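PDB 6TJA: SVS_variant_AS1 from Streptomyces sp. CWA1, which probably cyclises geranylgeranyl diphosphate to the spirocyclic diterpene spiroviolene, as an engineered, ancestrally reconstructed terpene cyclase. Local coordinates for residues 11-16 and 228-233; 135-140 and 147-152; 273-278 and 352-357. All blocks are in the same frame, centred on the assembly; numbering follows the deposited sequence.

Interaction 1 (11-16 and 228-233)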
loop_
_atom_site.group_PDB
_atom_site.type_symbol
_atom_site.label_atom_id
_atom_site.label_comp_id
_atom_site.label_asym_id
_atom_site.label_seq_id
_atom_site.Cartn_x
_atom_site.Cartn_y
_atom_site.Cartn_z
ATOM N N PRO A 11 -20.032 29.230 0.612
ATOM C CA PRO A 11 -19.214 30.161 1.397
ATOM C C PRO A 11 -17.774 30.187 0.875
ATOM O O PRO A 11 -17.307 29.200 0.304
ATOM C CB PRO A 11 -19.325 29.617 2.837
ATOM C CG PRO A 11 -19.618 28.133 2.670
ATOM C CD PRO A 11 -20.391 28.017 1.369
ATOM N N PRO A 12 -17.014 31.299 1.028
ATOM C CA PRO A 12 -15.627 31.338 0.563
ATOM C C PRO A 12 -14.771 30.413 1.449
ATOM O O PRO A 12 -15.176 30.114 2.553
ATOM C CB PRO A 12 -15.229 32.824 0.654
ATOM C CG PRO A 12 -16.151 33.401 1.716
ATOM C CD PRO A 12 -17.399 32.533 1.727
ATOM N N ILE A 13 -13.642 29.941 0.921
ATOM C CA ILE A 13 -12.754 28.934 1.569
ATOM C C ILE A 13 -11.884 29.626 2.628
ATOM O O ILE A 13 -11.281 30.681 2.287
ATOM C CB ILE A 13 -11.898 28.237 0.499
ATOM C CG1 ILE A 13 -12.782 27.632 -0.594
ATOM C CG2 ILE A 13 -10.974 27.197 1.133
ATOM C CD1 ILE A 13 -12.010 27.108 -1.789
ATOM N N TYR A 14 -11.835 29.075 3.853
ATOM C CA TYR A 14 -10.836 29.403 4.908
ATOM C C TYR A 14 -9.502 28.759 4.501
ATOM O O TYR A 14 -9.425 27.534 4.429
ATOM C CB TYR A 14 -11.280 28.910 6.297
ATOM C CG TYR A 14 -10.340 29.306 7.409
ATOM C CD1 TYR A 14 -10.057 30.642 7.634
ATOM C CD2 TYR A 14 -9.679 28.369 8.198
ATOM C CE1 TYR A 14 -9.169 31.043 8.622
ATOM C CE2 TYR A 14 -8.775 28.756 9.186
ATOM C CZ TYR A 14 -8.525 30.102 9.402
ATOM O OH TYR A 14 -7.652 30.559 10.359
ATOM N N CYS A 15 -8.493 29.542 4.142
ATOM C CA CYS A 15 -7.170 28.984 3.765
ATOM C C CYS A 15 -6.067 30.015 3.955
ATOM O O CYS A 15 -5.475 30.479 2.974
ATOM C CB CYS A 15 -7.136 28.484 2.330
ATOM S SG CYS A 15 -5.819 27.265 2.073
ATOM N N PRO A 16 -5.747 30.306 5.196
ATOM C CA PRO A 16 -4.699 31.270 5.477
ATOM C C PRO A 16 -3.332 30.627 5.375
ATOM O O PRO A 16 -2.652 30.568 6.334
ATOM C CB PRO A 16 -5.010 31.684 6.895
ATOM C CG PRO A 16 -5.632 30.487 7.482
ATOM C CD PRO A 16 -6.409 29.835 6.414
ATOM N N ASN A 228 -11.663 19.414 -2.803
ATOM C CA ASN A 228 -12.041 18.807 -4.108
ATOM C C ASN A 228 -13.547 18.460 -4.105
ATOM O O ASN A 228 -14.188 18.723 -5.132
ATOM C CB ASN A 228 -11.110 17.664 -4.530
ATOM C CG ASN A 228 -9.730 18.159 -4.928
ATOM O OD1 ASN A 228 -9.587 19.288 -5.387
ATOM N ND2 ASN A 228 -8.703 17.346 -4.724
ATOM N N ASP A 229 -14.149 17.971 -3.008
ATOM C CA ASP A 229 -15.617 17.702 -3.011
ATOM C C ASP A 229 -16.372 19.022 -3.258
ATOM O O ASP A 229 -17.444 18.992 -3.878
ATOM C CB ASP A 229 -16.109 17.049 -1.723
ATOM C CG ASP A 229 -15.760 15.589 -1.560
ATOM O OD1 ASP A 229 -15.031 15.057 -2.430
ATOM O OD2 ASP A 229 -16.271 14.986 -0.578
ATOM N N ARG A 230 -15.867 20.134 -2.734
ATOM C CA ARG A 230 -16.509 21.464 -2.861
ATOM C C ARG A 230 -16.466 21.861 -4.342
ATOM O O ARG A 230 -17.547 22.132 -4.900
ATOM C CB ARG A 230 -15.824 22.483 -1.946
ATOM C CG ARG A 230 -16.346 23.902 -2.103
ATOM C CD ARG A 230 -15.473 24.878 -1.366
ATOM N NE ARG A 230 -16.058 26.206 -1.284
ATOM C CZ ARG A 230 -16.078 27.105 -2.274
ATOM N NH1 ARG A 230 -15.569 26.824 -3.465
ATOM N NH2 ARG A 230 -16.626 28.289 -2.066
ATOM N N HIS A 231 -15.275 21.816 -4.957
ATOM C CA HIS A 231 -15.005 22.121 -6.393
ATOM C C HIS A 231 -16.041 21.412 -7.284
ATOM O O HIS A 231 -16.515 22.058 -8.229
ATOM C CB HIS A 231 -13.532 21.793 -6.732
ATOM C CG HIS A 231 -13.118 22.089 -8.135
ATOM N ND1 HIS A 231 -12.611 21.105 -8.984
ATOM C CD2 HIS A 231 -13.103 23.243 -8.845
ATOM C CE1 HIS A 231 -12.311 21.641 -10.154
ATOM N NE2 HIS A 231 -12.608 22.953 -10.095
ATOM N N SER A 232 -16.417 20.164 -6.974
ATOM C CA SER A 232 -17.457 19.364 -7.687
ATOM C C SER A 232 -18.864 19.654 -7.150
ATOM O O SER A 232 -19.501 18.701 -6.679
ATOM C CB SER A 232 -17.184 17.868 -7.553
ATOM O OG SER A 232 -15.852 17.542 -7.906
ATOM N N LEU A 233 -19.360 20.886 -7.193
ATOM C CA LEU A 233 -20.714 21.209 -6.651
ATOM C C LEU A 233 -21.200 22.558 -7.196
ATOM O O LEU A 233 -21.190 22.706 -8.428
ATOM C CB LEU A 233 -20.644 21.223 -5.121
ATOM C CG LEU A 233 -21.969 21.461 -4.400
ATOM C CD1 LEU A 233 -22.814 20.203 -4.428
ATOM C CD2 LEU A 233 -21.752 21.932 -2.966
#

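Interaction 2 (135-140 and 147-152)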
loop_
_atom_site.group_PDB
_atom_site.type_symbol
_atom_site.label_atom_id
_atom_site.label_comp_id
_atom_site.label_asym_id
_atom_site.label_seq_id
_atom_site.Cartn_x
_atom_site.Cartn_y
_atom_site.Cartn_z
ATOM N N ARG A 135 10.286 5.671 -14.274
ATOM C CA ARG A 135 11.707 5.638 -14.709
ATOM C C ARG A 135 12.340 6.982 -14.316
ATOM O O ARG A 135 13.441 7.000 -13.702
ATOM C CB ARG A 135 11.793 5.347 -16.212
ATOM C CG ARG A 135 13.223 5.333 -16.746
ATOM C CD ARG A 135 13.330 5.429 -18.261
ATOM N NE ARG A 135 12.470 6.470 -18.830
ATOM C CZ ARG A 135 12.664 7.794 -18.739
ATOM N NH1 ARG A 135 13.699 8.302 -18.076
ATOM N NH2 ARG A 135 11.793 8.609 -19.315
ATOM N N ARG A 136 11.631 8.073 -14.589
ATOM C CA ARG A 136 12.063 9.425 -14.158
ATOM C C ARG A 136 12.301 9.426 -12.641
ATOM O O ARG A 136 13.369 9.886 -12.217
ATOM C CB ARG A 136 11.032 10.463 -14.602
ATOM C CG ARG A 136 11.006 10.671 -16.109
ATOM C CD ARG A 136 9.810 11.451 -16.601
ATOM N NE ARG A 136 9.755 11.490 -18.069
ATOM C CZ ARG A 136 10.137 12.509 -18.832
ATOM N NH1 ARG A 136 10.626 13.628 -18.326
ATOM N NH2 ARG A 136 10.032 12.402 -20.133
ATOM N N PHE A 137 11.355 8.934 -11.841
ATOM C CA PHE A 137 11.429 9.002 -10.357
ATOM C C PHE A 137 12.662 8.243 -9.902
ATOM O O PHE A 137 13.310 8.706 -8.983
ATOM C CB PHE A 137 10.173 8.437 -9.697
ATOM C CG PHE A 137 8.960 9.328 -9.751
ATOM C CD1 PHE A 137 8.978 10.532 -10.428
ATOM C CD2 PHE A 137 7.788 8.935 -9.137
ATOM C CE1 PHE A 137 7.853 11.345 -10.456
ATOM C CE2 PHE A 137 6.675 9.755 -9.146
ATOM C CZ PHE A 137 6.711 10.962 -9.800
ATOM N N ARG A 138 12.982 7.127 -10.547
ATOM C CA ARG A 138 14.143 6.284 -10.158
ATOM C C ARG A 138 15.450 6.938 -10.630
ATOM O O ARG A 138 16.459 6.643 -10.025
ATOM C CB ARG A 138 14.021 4.872 -10.744
ATOM C CG ARG A 138 12.893 4.052 -10.133
ATOM C CD ARG A 138 12.975 2.568 -10.440
ATOM N NE ARG A 138 12.001 1.887 -9.607
ATOM C CZ ARG A 138 10.738 1.587 -9.952
ATOM N NH1 ARG A 138 10.263 1.875 -11.157
ATOM N NH2 ARG A 138 9.976 0.951 -9.076
ATOM N N SER A 139 15.426 7.778 -11.667
ATOM C CA SER A 139 16.642 8.448 -12.217
ATOM C C SER A 139 17.206 9.436 -11.188
ATOM O O SER A 139 18.427 9.518 -11.123
ATOM C CB SER A 139 16.407 9.117 -13.560
ATOM O OG SER A 139 15.544 10.249 -13.454
ATOM N N PHE A 140 16.381 10.100 -10.365
ATOM C CA PHE A 140 16.908 11.136 -9.431
ATOM C C PHE A 140 16.355 11.043 -8.001
ATOM O O PHE A 140 16.942 11.712 -7.139
ATOM C CB PHE A 140 16.697 12.542 -9.997
ATOM C CG PHE A 140 15.358 12.771 -10.644
ATOM C CD1 PHE A 140 15.281 13.117 -11.982
ATOM C CD2 PHE A 140 14.199 12.647 -9.913
ATOM C CE1 PHE A 140 14.061 13.329 -12.593
ATOM C CE2 PHE A 140 12.974 12.863 -10.523
ATOM C CZ PHE A 140 12.910 13.203 -11.860
ATOM N N ARG A 147 9.929 4.220 -2.909
ATOM C CA ARG A 147 9.048 3.276 -2.185
ATOM C C ARG A 147 7.955 4.063 -1.467
ATOM O O ARG A 147 6.827 3.578 -1.424
ATOM C CB ARG A 147 9.818 2.404 -1.200
ATOM C CG ARG A 147 10.640 1.305 -1.857
ATOM C CD ARG A 147 9.886 0.346 -2.764
ATOM N NE ARG A 147 9.024 -0.593 -2.067
ATOM C CZ ARG A 147 8.170 -1.415 -2.676
ATOM N NH1 ARG A 147 8.051 -1.383 -3.994
ATOM N NH2 ARG A 147 7.447 -2.266 -1.965
ATOM N N ARG A 148 8.279 5.227 -0.919
ATOM C CA ARG A 148 7.271 6.098 -0.278
ATOM C C ARG A 148 6.195 6.401 -1.324
ATOM O O ARG A 148 5.010 6.311 -0.955
ATOM C CB ARG A 148 7.920 7.349 0.322
ATOM C CG ARG A 148 8.831 7.061 1.510
ATOM C CD ARG A 148 9.558 8.301 2.006
ATOM N NE ARG A 148 10.453 8.018 3.116
ATOM C CZ ARG A 148 11.203 8.920 3.766
ATOM N NH1 ARG A 148 11.155 10.206 3.458
ATOM N NH2 ARG A 148 11.971 8.532 4.764
ATOM N N PHE A 149 6.582 6.655 -2.582
ATOM C CA PHE A 149 5.620 7.004 -3.664
ATOM C C PHE A 149 4.776 5.768 -4.038
ATOM O O PHE A 149 3.514 5.866 -4.122
ATOM C CB PHE A 149 6.295 7.612 -4.895
ATOM C CG PHE A 149 5.293 7.909 -5.979
ATOM C CD1 PHE A 149 4.470 9.019 -5.894
ATOM C CD2 PHE A 149 5.091 7.018 -7.030
ATOM C CE1 PHE A 149 3.479 9.250 -6.842
ATOM C CE2 PHE A 149 4.107 7.256 -7.982
ATOM C CZ PHE A 149 3.309 8.368 -7.887
ATOM N N VAL A 150 5.458 4.632 -4.218
ATOM C CA VAL A 150 4.839 3.342 -4.604
ATOM C C VAL A 150 3.746 3.020 -3.582
ATOM O O VAL A 150 2.647 2.600 -3.986
ATOM C CB VAL A 150 5.898 2.225 -4.688
ATOM C CG1 VAL A 150 5.269 0.850 -4.670
ATOM C CG2 VAL A 150 6.809 2.388 -5.894
ATOM N N HIS A 151 4.048 3.163 -2.299
ATOM C CA HIS A 151 3.131 2.771 -1.194
ATOM C C HIS A 151 1.942 3.747 -1.138
ATOM O O HIS A 151 0.830 3.315 -0.824
ATOM C CB HIS A 151 3.912 2.708 0.127
ATOM C CG HIS A 151 4.780 1.514 0.268
ATOM N ND1 HIS A 151 4.374 0.257 -0.156
ATOM C CD2 HIS A 151 5.995 1.351 0.818
ATOM C CE1 HIS A 151 5.343 -0.612 0.090
ATOM N NE2 HIS A 151 6.338 0.030 0.700
ATOM N N ALA A 152 2.178 5.026 -1.384
ATOM C CA ALA A 152 1.126 6.068 -1.421
ATOM C C ALA A 152 0.159 5.740 -2.567
ATOM O O ALA A 152 -1.087 5.867 -2.367
ATOM C CB ALA A 152 1.730 7.452 -1.583
#

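Interaction 3 (273-278 and 352-357)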
loop_
_atom_site.group_PDB
_atom_site.type_symbol
_atom_site.label_atom_id
_atom_site.label_comp_id
_atom_site.label_asym_id
_atom_site.label_seq_id
_atom_site.Cartn_x
_atom_site.Cartn_y
_atom_site.Cartn_z
ATOM N N LEU A 273 -8.625 21.734 9.298
ATOM C CA LEU A 273 -7.533 22.681 8.945
ATOM C C LEU A 273 -6.994 23.364 10.211
ATOM O O LEU A 273 -5.793 23.478 10.323
ATOM C CB LEU A 273 -8.014 23.709 7.927
ATOM C CG LEU A 273 -6.922 24.655 7.443
ATOM C CD1 LEU A 273 -5.695 23.880 6.973
ATOM C CD2 LEU A 273 -7.464 25.517 6.334
ATOM N N LEU A 274 -7.846 23.738 11.158
ATOM C CA LEU A 274 -7.409 24.320 12.460
ATOM C C LEU A 274 -6.525 23.336 13.242
ATOM O O LEU A 274 -5.507 23.765 13.812
ATOM C CB LEU A 274 -8.638 24.699 13.288
ATOM C CG LEU A 274 -8.818 26.195 13.540
ATOM C CD1 LEU A 274 -8.652 27.023 12.270
ATOM C CD2 LEU A 274 -10.181 26.447 14.150
ATOM N N ARG A 275 -6.900 22.064 13.310
ATOM C CA ARG A 275 -6.033 21.094 13.992
ATOM C C ARG A 275 -4.714 20.985 13.208
ATOM O O ARG A 275 -3.675 20.976 13.840
ATOM C CB ARG A 275 -6.748 19.764 14.192
ATOM C CG ARG A 275 -5.849 18.718 14.824
ATOM C CD ARG A 275 -5.223 19.147 16.133
ATOM N NE ARG A 275 -4.363 18.084 16.622
ATOM C CZ ARG A 275 -3.368 18.246 17.481
ATOM N NH1 ARG A 275 -3.089 19.431 17.981
ATOM N NH2 ARG A 275 -2.631 17.221 17.825
ATOM N N PHE A 276 -4.748 21.002 11.897
ATOM C CA PHE A 276 -3.527 20.947 11.131
ATOM C C PHE A 276 -2.609 22.140 11.458
ATOM O O PHE A 276 -1.469 21.967 11.649
ATOM C CB PHE A 276 -3.808 20.838 9.635
ATOM C CG PHE A 276 -2.621 21.134 8.774
ATOM C CD1 PHE A 276 -2.255 22.410 8.520
ATOM C CD2 PHE A 276 -1.890 20.121 8.213
ATOM C CE1 PHE A 276 -1.164 22.685 7.783
ATOM C CE2 PHE A 276 -0.809 20.389 7.449
ATOM C CZ PHE A 276 -0.444 21.681 7.239
ATOM N N LEU A 277 -3.152 23.334 11.538
ATOM C CA LEU A 277 -2.377 24.503 11.848
ATOM C C LEU A 277 -1.800 24.434 13.250
ATOM O O LEU A 277 -0.675 24.794 13.467
ATOM C CB LEU A 277 -3.190 25.772 11.657
ATOM C CG LEU A 277 -3.695 26.035 10.261
ATOM C CD1 LEU A 277 -4.791 27.040 10.276
ATOM C CD2 LEU A 277 -2.611 26.397 9.296
ATOM N N GLU A 278 -2.610 23.969 14.177
ATOM C CA GLU A 278 -2.188 23.820 15.540
ATOM C C GLU A 278 -1.056 22.803 15.647
ATOM O O GLU A 278 -0.036 23.120 16.168
ATOM C CB GLU A 278 -3.369 23.533 16.463
ATOM C CG GLU A 278 -2.986 23.103 17.850
ATOM C CD GLU A 278 -4.160 22.711 18.731
ATOM O OE1 GLU A 278 -4.855 21.734 18.471
ATOM O OE2 GLU A 278 -4.387 23.379 19.724
ATOM N N TRP A 352 -7.550 10.271 16.435
ATOM C CA TRP A 352 -6.126 10.222 16.858
ATOM C C TRP A 352 -5.352 11.439 16.328
ATOM O O TRP A 352 -4.270 11.730 16.878
ATOM C CB TRP A 352 -5.470 8.898 16.453
ATOM C CG TRP A 352 -5.292 8.706 14.981
ATOM C CD1 TRP A 352 -6.197 8.200 14.090
ATOM C CD2 TRP A 352 -4.111 9.016 14.230
ATOM N NE1 TRP A 352 -5.655 8.168 12.841
ATOM C CE2 TRP A 352 -4.376 8.666 12.900
ATOM C CE3 TRP A 352 -2.872 9.560 14.556
ATOM C CZ2 TRP A 352 -3.439 8.863 11.892
ATOM C CZ3 TRP A 352 -1.930 9.715 13.566
ATOM C CH2 TRP A 352 -2.219 9.386 12.255
ATOM N N TRP A 353 -5.862 12.190 15.346
ATOM C CA TRP A 353 -5.157 13.443 14.944
ATOM C C TRP A 353 -5.068 14.451 16.098
ATOM O O TRP A 353 -4.220 15.334 16.019
ATOM C CB TRP A 353 -5.802 14.113 13.748
ATOM C CG TRP A 353 -5.805 13.307 12.498
ATOM C CD1 TRP A 353 -5.032 12.237 12.172
ATOM C CD2 TRP A 353 -6.689 13.526 11.390
ATOM N NE1 TRP A 353 -5.384 11.766 10.930
ATOM C CE2 TRP A 353 -6.385 12.545 10.421
ATOM C CE3 TRP A 353 -7.687 14.472 11.121
ATOM C CZ2 TRP A 353 -7.048 12.485 9.193
ATOM C CZ3 TRP A 353 -8.366 14.387 9.928
ATOM C CH2 TRP A 353 -8.040 13.411 8.978
ATOM N N TRP A 354 -5.949 14.352 17.094
ATOM C CA TRP A 354 -6.070 15.295 18.240
ATOM C C TRP A 354 -5.435 14.732 19.515
ATOM O O TRP A 354 -5.586 15.407 20.535
ATOM C CB TRP A 354 -7.551 15.606 18.507
ATOM C CG TRP A 354 -8.162 16.577 17.554
ATOM C CD1 TRP A 354 -8.214 17.941 17.688
ATOM C CD2 TRP A 354 -8.798 16.267 16.299
ATOM N NE1 TRP A 354 -8.845 18.506 16.607
ATOM C CE2 TRP A 354 -9.225 17.504 15.743
ATOM C CE3 TRP A 354 -9.042 15.079 15.593
ATOM C CZ2 TRP A 354 -9.905 17.559 14.529
ATOM C CZ3 TRP A 354 -9.700 15.140 14.387
ATOM C CH2 TRP A 354 -10.130 16.365 13.865
ATOM N N ASP A 355 -4.845 13.526 19.474
ATOM C CA ASP A 355 -4.279 12.809 20.647
ATOM C C ASP A 355 -2.775 13.104 20.727
ATOM O O ASP A 355 -2.010 12.366 20.123
ATOM C CB ASP A 355 -4.598 11.319 20.520
ATOM C CG ASP A 355 -4.135 10.463 21.680
ATOM O OD1 ASP A 355 -3.335 10.972 22.478
ATOM O OD2 ASP A 355 -4.604 9.290 21.776
ATOM N N ASP A 356 -2.359 14.143 21.442
ATOM C CA ASP A 356 -0.942 14.612 21.459
ATOM C C ASP A 356 -0.011 13.598 22.137
ATOM O O ASP A 356 1.187 13.529 21.755
ATOM C CB ASP A 356 -0.835 16.009 22.071
ATOM C CG ASP A 356 -1.292 17.084 21.088
ATOM O OD1 ASP A 356 -0.843 17.032 19.888
ATOM O OD2 ASP A 356 -2.122 17.938 21.504
ATOM N N ALA A 357 -0.527 12.780 23.043
ATOM C CA ALA A 357 0.299 11.772 23.743
ATOM C C ALA A 357 0.724 10.687 22.743
ATOM O O ALA A 357 1.817 10.109 22.891
ATOM C CB ALA A 357 -0.460 11.203 24.919
#

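Interaction 1 (11-16 and 228-233)
The irregular backbone of 11-16 runs past the last turn of helix 211-231 with Ile13 and Arg230 nearest, their CA atoms 9.5 Å apart, so a long side chain has to bridge the gap. Arg230 does this with a chain extended from CG to NE, CG anti to the backbone N (chi1 175°), which carries the guanidinium up to Pro11 and Ile13. There Arg230 NH2 donates to Pro11 O over 2.6 Å in a nearly straight bond (163° at the hydrogen). The oxygen lies close to the guanidinium plane, yet the donor stands 36° out of the carbonyl plane, away from the lone-pair directions. Ile13 crosses one face of the same guanidinium: its CG1 lies 3.6 Å from Arg230 NE, and its CD1 reaches on to within 3.9 Å of Arg230 NH1. The group is thus held at an edge by a carbonyl and covered on a face by an aliphatic branch. The Arg230 side chain also touches Tyr247 and Leu310. Helical geometry ends before Ser232, whose hydroxyl is weakly bonded to Asn228 O. The spacing of Asn228 and Ser232 is consistent with the NSE metal-binding motif of class I terpene synthases, which would begin on this end of helix 211-231.

Interaction 2 (135-140 and 147-152)
Phe137 and Phe149 meet in a T-shaped (edge-to-face) stack, the edge of Phe137 directed at the face of Phe149. The planes stand at 89° and the ring centroids are 5.0 Å apart. Phe137 CE2 sits over the middle of the Phe149 ring, close to equidistant from all six of its carbons, with Phe149 CE2 at 3.8 Å among the nearest. A second edge atom, Phe137 CD2, comes within 3.9 Å of Phe149 CD2. Phe149 holds CG anti to its backbone N (chi1 178°), whereas Phe137 holds CG beside it (chi1 -76°), and the rings converge although the nearest CA atoms of the two segments, those of Phe137 and Phe149, are 9.1 Å apart. Helices 126-140 and 143-169 follow each other across a short turn, and the ring pair packs between them. Met194 touches both rings, and Phe149 also makes an edge-to-face pair with Phe79, an engineered residue. An alanine in place of Phe149 would be likely to leave the Phe137 edge without its aromatic face and open a gap between the helices. The contact rests on dispersion and on slightly positive ring C-H groups facing a pi cloud, a directional attraction without formal charge.

Interaction 3 (273-278 and 352-357)
Arg275 lies along the Trp354 indole before its guanidinium turns to the backbone and to acids. Arg275 CB starts at the nitrogen side of the ring, 3.4 Å from Trp354 NE1. Arg275 CG makes a CH-pi contact, 3.7 Å from the centroid of the Trp354 five-membered ring and 18° off the ring normal. A bend at the second torsion (chi2 55°) keeps the chain over the indole, and Arg275 CD continues past it, 3.6 Å from Trp354 CD1; the guanidinium and indole planes are 23° apart. Arg275 NE then donates to Trp353 O at 2.8 Å. Here the chain of 352-357, a short 3-10 segment running into a loop, is held against helix 258-283 of the all-helical class I terpene synthase fold, and the Trp353 indole, its NE1 bonded to Glu218, packs toward helix 211-231. Arg275 NH2 also reaches Trp353 O, at 3.1 Å, now in the carbonyl plane and on a lone pair, so NE and NH2 grip one oxygen side-on and fix the rotation of the guanidinium. Arg275 NH1 turns back to its own helix and meets Glu278 OE1 at 2.9 Å, from above the carboxylate plane and with a tilt from the guanidinium. Glu278 thereby joins Arg275 and Asp356 in a salt-bridge network, whose two acids probably offset the arginine charge. On the Asp356 side, Arg275 NH2 forms a salt bridge with Asp356 OD1 at 2.7 Å. That oxygen lies near the guanidinium plane but is approached from above its own carboxylate, and Arg282 is its second cationic partner.

How the interactions relate
Interactions 1 and 3 are neighbours, their centres about 21 Å apart, and they touch through Tyr14, whose O lies 3.4 Å from Leu273 CD2. In both, a segment near one end of the chain, outside the long helices, is laid on the helical core: 11-16 on helices 211-231 and 258-283, and 352-357 on the same two helices. Interaction 2 lies across the chain's centre from interaction 1, about 30 Å from it and 29 Å from interaction 3 between centres. Along the sequence it falls between the two segments of interaction 1, and interaction 3 follows both. One side of the fold thus joins consecutive helices, while on the other the segments near both chain ends lie against shared helices.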